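Local coordinates for ankyrin repeat-containing protein YAR1 (Saccharomyces cerevisiae, PDB 4BSZ) that is an ankyrin-repeat protein that is required for a normal rate of cell proliferation and binds unfolded protein, at residues N89-H100 with A120-D131. Residues are numbered along the deposited sequence; the frame is centred on the assembly and turned at random.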
ATOM      1  N   ASN B  89     -17.704  36.877 -24.484  1.00 59.49           N
ATOM      2  CA  ASN B  89     -16.803  36.656 -23.374  1.00 59.28           C
ATOM      3  C   ASN B  89     -16.892  37.780 -22.358  1.00 59.84           C
ATOM      4  O   ASN B  89     -15.990  37.947 -21.547  1.00 60.57           O
ATOM      5  CB  ASN B  89     -15.365  36.509 -23.881  1.00 79.95           C
ATOM      6  CG  ASN B  89     -15.181  35.290 -24.771  1.00 79.56           C
ATOM      7  OD1 ASN B  89     -15.569  34.177 -24.406  1.00 77.80           O
ATOM      8  ND2 ASN B  89     -14.594  35.496 -25.946  1.00 81.47           N
ATOM      9  N   GLU B  90     -17.971  38.558 -22.413  1.00 63.26           N
ATOM     10  CA  GLU B  90     -18.154  39.674 -21.486  1.00 64.02           C
ATOM     11  C   GLU B  90     -18.372  39.133 -20.072  1.00 62.73           C
ATOM     12  O   GLU B  90     -19.081  38.137 -19.875  1.00 60.96           O
ATOM     13  CB  GLU B  90     -19.320  40.565 -21.927  1.00111.51           C
ATOM     14  CG  GLU B  90     -19.194  42.028 -21.517  1.00113.38           C
ATOM     15  CD  GLU B  90     -19.815  42.329 -20.159  1.00112.89           C
ATOM     16  OE1 GLU B  90     -20.475  41.436 -19.593  1.00111.08           O
ATOM     17  OE2 GLU B  90     -19.649  43.462 -19.656  1.00114.58           O
ATOM     18  N   VAL B  91     -17.735  39.783 -19.100  1.00 60.59           N
ATOM     19  CA  VAL B  91     -17.793  39.364 -17.700  1.00 59.95           C
ATOM     20  C   VAL B  91     -18.529  40.398 -16.846  1.00 60.74           C
ATOM     21  O   VAL B  91     -18.446  41.606 -17.102  1.00 62.45           O
ATOM     22  CB  VAL B  91     -16.368  39.133 -17.109  1.00 60.96           C
ATOM     23  CG1 VAL B  91     -15.627  38.071 -17.896  1.00 60.32           C
ATOM     24  CG2 VAL B  91     -15.568  40.424 -17.072  1.00 63.65           C
ATOM     25  N   ASN B  92     -19.256  39.932 -15.836  1.00 59.62           N
ATOM     26  CA  ASN B  92     -19.935  40.853 -14.922  1.00 60.63           C
ATOM     27  C   ASN B  92     -18.991  41.327 -13.816  1.00 62.55           C
ATOM     28  O   ASN B  92     -17.797  41.051 -13.879  1.00 63.19           O
ATOM     29  CB  ASN B  92     -21.205  40.218 -14.349  1.00 63.12           C
ATOM     30  CG  ASN B  92     -20.941  38.890 -13.667  1.00 62.01           C
ATOM     31  OD1 ASN B  92     -19.892  38.683 -13.059  1.00 62.72           O
ATOM     32  ND2 ASN B  92     -21.900  37.978 -13.773  1.00 60.47           N
ATOM     33  N   LYS B  93     -19.511  42.035 -12.813  1.00 83.02           N
ATOM     34  CA  LYS B  93     -18.660  42.580 -11.749  1.00 85.35           C
ATOM     35  C   LYS B  93     -17.887  41.480 -11.014  1.00 84.98           C
ATOM     36  O   LYS B  93     -16.809  41.718 -10.461  1.00 86.92           O
ATOM     37  CB  LYS B  93     -19.467  43.409 -10.739  1.00 87.04           C
ATOM     38  CG  LYS B  93     -19.999  44.742 -11.264  1.00 88.29           C
ATOM     39  CD  LYS B  93     -20.110  45.773 -10.132  1.00 91.02           C
ATOM     40  CE  LYS B  93     -21.220  46.811 -10.371  1.00 91.65           C
ATOM     41  NZ  LYS B  93     -21.089  47.573 -11.646  1.00 91.94           N
ATOM     42  N   THR B  94     -18.449  40.276 -11.026  1.00 67.22           N
ATOM     43  CA  THR B  94     -17.872  39.138 -10.327  1.00 66.73           C
ATOM     44  C   THR B  94     -16.898  38.389 -11.252  1.00 65.82           C
ATOM     45  O   THR B  94     -16.211  37.451 -10.833  1.00 65.56           O
ATOM     46  CB  THR B  94     -18.997  38.217  -9.801  1.00 64.94           C
ATOM     47  OG1 THR B  94     -19.995  39.021  -9.159  1.00 65.94           O
ATOM     48  CG2 THR B  94     -18.469  37.194  -8.809  1.00 65.04           C
ATOM     49  N   GLY B  95     -16.834  38.826 -12.508  1.00 70.26           N
ATOM     50  CA  GLY B  95     -15.882  38.298 -13.469  1.00 69.95           C
ATOM     51  C   GLY B  95     -16.361  37.068 -14.219  1.00 67.55           C
ATOM     52  O   GLY B  95     -15.558  36.330 -14.793  1.00 67.23           O
ATOM     53  N   ASN B  96     -17.673  36.849 -14.221  1.00 59.58           N
ATOM     54  CA  ASN B  96     -18.250  35.661 -14.844  1.00 57.62           C
ATOM     55  C   ASN B  96     -18.770  35.904 -16.263  1.00 57.16           C
ATOM     56  O   ASN B  96     -19.418  36.912 -16.540  1.00 57.73           O
ATOM     57  CB  ASN B  96     -19.370  35.076 -13.967  1.00 59.62           C
ATOM     58  CG  ASN B  96     -18.843  34.386 -12.716  1.00 59.89           C
ATOM     59  OD1 ASN B  96     -17.854  33.657 -12.760  1.00 59.78           O
ATOM     60  ND2 ASN B  96     -19.517  34.608 -11.594  1.00 60.44           N
ATOM     61  N   THR B  97     -18.467  34.969 -17.157  1.00 55.25           N
ATOM     62  CA  THR B  97     -19.020  34.991 -18.500  1.00 54.95           C
ATOM     63  C   THR B  97     -20.378  34.321 -18.459  1.00 53.66           C
ATOM     64  O   THR B  97     -20.726  33.681 -17.463  1.00 52.98           O
ATOM     65  CB  THR B  97     -18.142  34.206 -19.478  1.00 54.15           C
ATOM     66  OG1 THR B  97     -18.043  32.844 -19.040  1.00 53.00           O
ATOM     67  CG2 THR B  97     -16.754  34.823 -19.559  1.00 55.79           C
ATOM     68  N   ALA B  98     -21.141  34.459 -19.537  1.00 61.23           N
ATOM     69  CA  ALA B  98     -22.380  33.707 -19.668  1.00 60.35           C
ATOM     70  C   ALA B  98     -22.078  32.207 -19.583  1.00 59.49           C
ATOM     71  O   ALA B  98     -22.855  31.428 -19.019  1.00 58.86           O
ATOM     72  CB  ALA B  98     -23.060  34.035 -20.971  1.00 52.36           C
ATOM     73  N   LEU B  99     -20.931  31.818 -20.135  1.00 52.80           N
ATOM     74  CA  LEU B  99     -20.518  30.433 -20.134  1.00 52.19           C
ATOM     75  C   LEU B  99     -20.419  29.904 -18.713  1.00 51.60           C
ATOM     76  O   LEU B  99     -20.891  28.798 -18.426  1.00 50.99           O
ATOM     77  CB  LEU B  99     -19.178  30.296 -20.840  1.00 51.30           C
ATOM     78  CG  LEU B  99     -18.678  28.877 -21.090  1.00 50.94           C
ATOM     79  CD1 LEU B  99     -19.800  27.993 -21.624  1.00 50.50           C
ATOM     80  CD2 LEU B  99     -17.518  28.924 -22.062  1.00 52.02           C
ATOM     81  N   HIS B 100     -19.805  30.694 -17.825  1.00 51.49           N
ATOM     82  CA  HIS B 100     -19.686  30.334 -16.409  1.00 51.35           C
ATOM     83  C   HIS B 100     -21.039  29.961 -15.828  1.00 50.88           C
ATOM     84  O   HIS B 100     -21.177  28.937 -15.171  1.00 50.53           O
ATOM     85  CB  HIS B 100     -19.118  31.494 -15.592  1.00 82.32           C
ATOM     86  CG  HIS B 100     -17.626  31.569 -15.591  1.00 83.15           C
ATOM     87  ND1 HIS B 100     -16.913  32.257 -16.553  1.00 84.01           N
ATOM     88  CD2 HIS B 100     -16.710  31.061 -14.734  1.00 83.54           C
ATOM     89  CE1 HIS B 100     -15.623  32.159 -16.293  1.00 84.94           C
ATOM     90  NE2 HIS B 100     -15.472  31.436 -15.195  1.00 84.63           N
ATOM     91  N   ALA B 120     -16.619  30.577 -27.559  1.00 75.14           N
ATOM     92  CA  ALA B 120     -16.475  31.145 -26.227  1.00 74.08           C
ATOM     93  C   ALA B 120     -15.246  30.563 -25.542  1.00 74.00           C
ATOM     94  O   ALA B 120     -14.897  29.395 -25.747  1.00 73.79           O
ATOM     95  CB  ALA B 120     -17.720  30.874 -25.397  1.00 55.50           C
ATOM     96  N   ASP B 121     -14.594  31.392 -24.728  1.00 65.70           N
ATOM     97  CA  ASP B 121     -13.428  30.973 -23.966  1.00 65.90           C
ATOM     98  C   ASP B 121     -13.885  30.409 -22.619  1.00 64.03           C
ATOM     99  O   ASP B 121     -14.469  31.131 -21.810  1.00 63.52           O
ATOM    100  CB  ASP B 121     -12.471  32.161 -23.776  1.00 78.25           C
ATOM    101  CG  ASP B 121     -11.097  31.741 -23.262  1.00 79.18           C
ATOM    102  OD1 ASP B 121     -10.685  30.585 -23.495  1.00 78.86           O
ATOM    103  OD2 ASP B 121     -10.419  32.578 -22.628  1.00 80.48           O
ATOM    104  N   PRO B 122     -13.635  29.109 -22.381  1.00 62.07           N
ATOM    105  CA  PRO B 122     -13.979  28.472 -21.106  1.00 60.63           C
ATOM    106  C   PRO B 122     -12.821  28.560 -20.115  1.00 61.30           C
ATOM    107  O   PRO B 122     -12.866  27.934 -19.051  1.00 60.49           O
ATOM    108  CB  PRO B 122     -14.207  27.019 -21.514  1.00 52.98           C
ATOM    109  CG  PRO B 122     -13.206  26.804 -22.616  1.00 54.41           C
ATOM    110  CD  PRO B 122     -13.056  28.140 -23.331  1.00 55.80           C
ATOM    111  N   PHE B 123     -11.795  29.331 -20.468  1.00 59.57           N
ATOM    112  CA  PHE B 123     -10.621  29.476 -19.616  1.00 60.74           C
ATOM    113  C   PHE B 123     -10.574  30.819 -18.904  1.00 61.78           C
ATOM    114  O   PHE B 123      -9.678  31.050 -18.090  1.00 63.04           O
ATOM    115  CB  PHE B 123      -9.344  29.253 -20.413  1.00 77.76           C
ATOM    116  CG  PHE B 123      -9.198  27.853 -20.921  1.00 77.07           C
ATOM    117  CD1 PHE B 123      -8.956  26.810 -20.044  1.00 76.21           C
ATOM    118  CD2 PHE B 123      -9.318  27.571 -22.272  1.00 77.53           C
ATOM    119  CE1 PHE B 123      -8.830  25.512 -20.501  1.00 75.74           C
ATOM    120  CE2 PHE B 123      -9.193  26.275 -22.739  1.00 77.16           C
ATOM    121  CZ  PHE B 123      -8.949  25.243 -21.851  1.00 76.22           C
ATOM    122  N   ILE B 124     -11.534  31.695 -19.207  1.00 58.08           N
ATOM    123  CA  ILE B 124     -11.630  32.976 -18.521  1.00 59.11           C
ATOM    124  C   ILE B 124     -11.795  32.693 -17.040  1.00 58.48           C
ATOM    125  O   ILE B 124     -12.633  31.879 -16.649  1.00 56.69           O
ATOM    126  CB  ILE B 124     -12.845  33.808 -18.981  1.00 63.82           C
ATOM    127  CG1 ILE B 124     -12.863  33.979 -20.505  1.00 64.42           C
ATOM    128  CG2 ILE B 124     -12.855  35.154 -18.277  1.00 65.21           C
ATOM    129  CD1 ILE B 124     -11.907  35.010 -21.020  1.00 67.00           C
ATOM    130  N   ARG B 125     -10.981  33.354 -16.225  1.00 80.43           N
ATOM    131  CA  ARG B 125     -11.001  33.147 -14.788  1.00 80.43           C
ATOM    132  C   ARG B 125     -11.674  34.304 -14.083  1.00 81.13           C
ATOM    133  O   ARG B 125     -11.365  35.459 -14.360  1.00 82.90           O
ATOM    134  CB  ARG B 125      -9.577  32.997 -14.280  1.00 97.28           C
ATOM    135  CG  ARG B 125      -8.871  31.835 -14.901  1.00 96.79           C
ATOM    136  CD  ARG B 125      -8.303  30.949 -13.833  1.00 96.93           C
ATOM    137  NE  ARG B 125      -6.923  31.303 -13.531  1.00 99.61           N
ATOM    138  CZ  ARG B 125      -5.881  30.553 -13.870  1.00100.36           C
ATOM    139  NH1 ARG B 125      -6.077  29.404 -14.510  1.00 98.57           N
ATOM    140  NH2 ARG B 125      -4.649  30.944 -13.561  1.00103.15           N
ATOM    141  N   ASN B 126     -12.589  33.997 -13.166  1.00 61.52           N
ATOM    142  CA  ASN B 126     -13.316  35.043 -12.424  1.00 62.30           C
ATOM    143  C   ASN B 126     -12.564  35.626 -11.205  1.00 64.73           C
ATOM    144  O   ASN B 126     -11.414  35.262 -10.937  1.00 65.93           O
ATOM    145  CB  ASN B 126     -14.712  34.548 -12.021  1.00 67.21           C
ATOM    146  CG  ASN B 126     -14.669  33.368 -11.056  1.00 66.60           C
ATOM    147  OD1 ASN B 126     -13.753  33.240 -10.251  1.00 67.97           O
ATOM    148  ND2 ASN B 126     -15.675  32.506 -11.132  1.00 64.81           N
ATOM    149  N   LYS B 127     -13.228  36.514 -10.466  1.00 64.03           N
ATOM    150  CA  LYS B 127     -12.619  37.170  -9.304  1.00 66.74           C
ATOM    151  C   LYS B 127     -12.146  36.180  -8.234  1.00 67.02           C
ATOM    152  O   LYS B 127     -11.316  36.522  -7.379  1.00 69.57           O
ATOM    153  CB  LYS B 127     -13.575  38.198  -8.675  1.00 85.55           C
ATOM    154  CG  LYS B 127     -13.954  39.370  -9.572  1.00 85.96           C
ATOM    155  CD  LYS B 127     -12.758  40.244  -9.913  1.00 88.63           C
ATOM    156  CE  LYS B 127     -13.142  41.336 -10.913  1.00 89.04           C
ATOM    157  NZ  LYS B 127     -14.114  42.313 -10.345  1.00 89.87           N
ATOM    158  N   PHE B 128     -12.669  34.957  -8.288  1.00 68.18           N
ATOM    159  CA  PHE B 128     -12.297  33.915  -7.329  1.00 68.34           C
ATOM    160  C   PHE B 128     -11.283  32.934  -7.916  1.00 67.72           C
ATOM    161  O   PHE B 128     -10.828  32.020  -7.233  1.00 67.95           O
ATOM    162  CB  PHE B 128     -13.538  33.165  -6.834  1.00 67.47           C
ATOM    163  CG  PHE B 128     -14.647  34.068  -6.390  1.00 67.98           C
ATOM    164  CD1 PHE B 128     -14.477  34.911  -5.305  1.00 70.61           C
ATOM    165  CD2 PHE B 128     -15.859  34.083  -7.063  1.00 66.10           C
ATOM    166  CE1 PHE B 128     -15.493  35.754  -4.892  1.00 71.31           C
ATOM    167  CE2 PHE B 128     -16.890  34.928  -6.656  1.00 66.74           C
ATOM    168  CZ  PHE B 128     -16.702  35.767  -5.568  1.00 69.32           C
ATOM    169  N   GLY B 129     -10.945  33.125  -9.187  1.00 78.25           N
ATOM    170  CA  GLY B 129      -9.910  32.339  -9.836  1.00 78.12           C
ATOM    171  C   GLY B 129     -10.411  31.142 -10.610  1.00 75.50           C
ATOM    172  O   GLY B 129      -9.617  30.337 -11.075  1.00 75.36           O
ATOM    173  N   HIS B 130     -11.727  31.026 -10.757  1.00 59.06           N
ATOM    174  CA  HIS B 130     -12.331  29.857 -11.397  1.00 56.87           C
ATOM    175  C   HIS B 130     -12.761  30.103 -12.842  1.00 55.87           C
ATOM    176  O   HIS B 130     -13.275  31.178 -13.177  1.00 56.17           O
ATOM    177  CB  HIS B 130     -13.530  29.377 -10.578  1.00 64.26           C
ATOM    178  CG  HIS B 130     -13.198  29.036  -9.155  1.00 65.41           C
ATOM    179  ND1 HIS B 130     -12.117  28.247  -8.810  1.00 66.07           N
ATOM    180  CD2 HIS B 130     -13.815  29.357  -7.994  1.00 66.24           C
ATOM    181  CE1 HIS B 130     -12.083  28.106  -7.497  1.00 67.26           C
ATOM    182  NE2 HIS B 130     -13.101  28.764  -6.977  1.00 67.44           N
ATOM    183  N   ASP B 131     -12.540  29.105 -13.697  1.00 54.91           N
ATOM    184  CA  ASP B 131     -13.040  29.147 -15.076  1.00 54.08           C
ATOM    185  C   ASP B 131     -14.259  28.250 -15.257  1.00 52.35           C
ATOM    186  O   ASP B 131     -14.646  27.528 -14.343  1.00 51.81           O
ATOM    187  CB  ASP B 131     -11.949  28.774 -16.080  1.00 69.58           C
ATOM    188  CG  ASP B 131     -11.201  27.512 -15.698  1.00 69.46           C
ATOM    189  OD1 ASP B 131     -11.759  26.661 -14.970  1.00 68.41           O
ATOM    190  OD2 ASP B 131     -10.041  27.369 -16.136  1.00 70.65           O
TER
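His100 reaches from the first turn of helix 98-104 across to the neighbouring loop, where its NE2 gives a hydrogen bond to His130 O at 3.0 Å, tilted modestly from the ring plane. That carbonyl also takes Asn126 N from the other face of its plane. At the ring's edge, His100 ND1 and Thr97 OG1 share a hydrogen bond (2.8 Å); the same OG1 caps the helix by accepting from His100 N. Packing is close here and at Gly95, whose CA comes within 4.3 Å of Asn126 CA; its positive phi calls for glycine, and a CB would also point at loop 120-131. These are two successive ankyrin beta-hairpin loops, the second repeating the first: Asn92 and Asn126 each start a type I turn and accept in an Asx turn. With CG between its backbone N and carbonyl carbon (chi1 64°), Asn126 turns OD1 back to Phe128 N and His130 N, while ND2 meets a lone pair of Asn96 OD1 at 3.0 Å, the two amide planes 76° apart. A leucine here would probably leave the turn without its side-chain acceptor and Asn96 OD1 without this donor. Asn96 ND2 hydrogen-bonds to an acidic side chain on the chain of another protein. Toward the hairpin tips, Lys127 N hydrogen-bonds to Thr94 O (3.1 Å), and Thr94 CG2 touches Phe128 CE2 at 3.5 Å, both residues packed on by that other chain. The open side lies at the exposed lysines, where Lys127, bent at chi2 and chi4, hydrogen-bonds through NZ to Lys93 O (2.8 Å). At the far end, Asn89 OD1 receives Asp121 N in a nearly straight bond (178°), and Leu99 CD2 packs against Ala120 and Pro122.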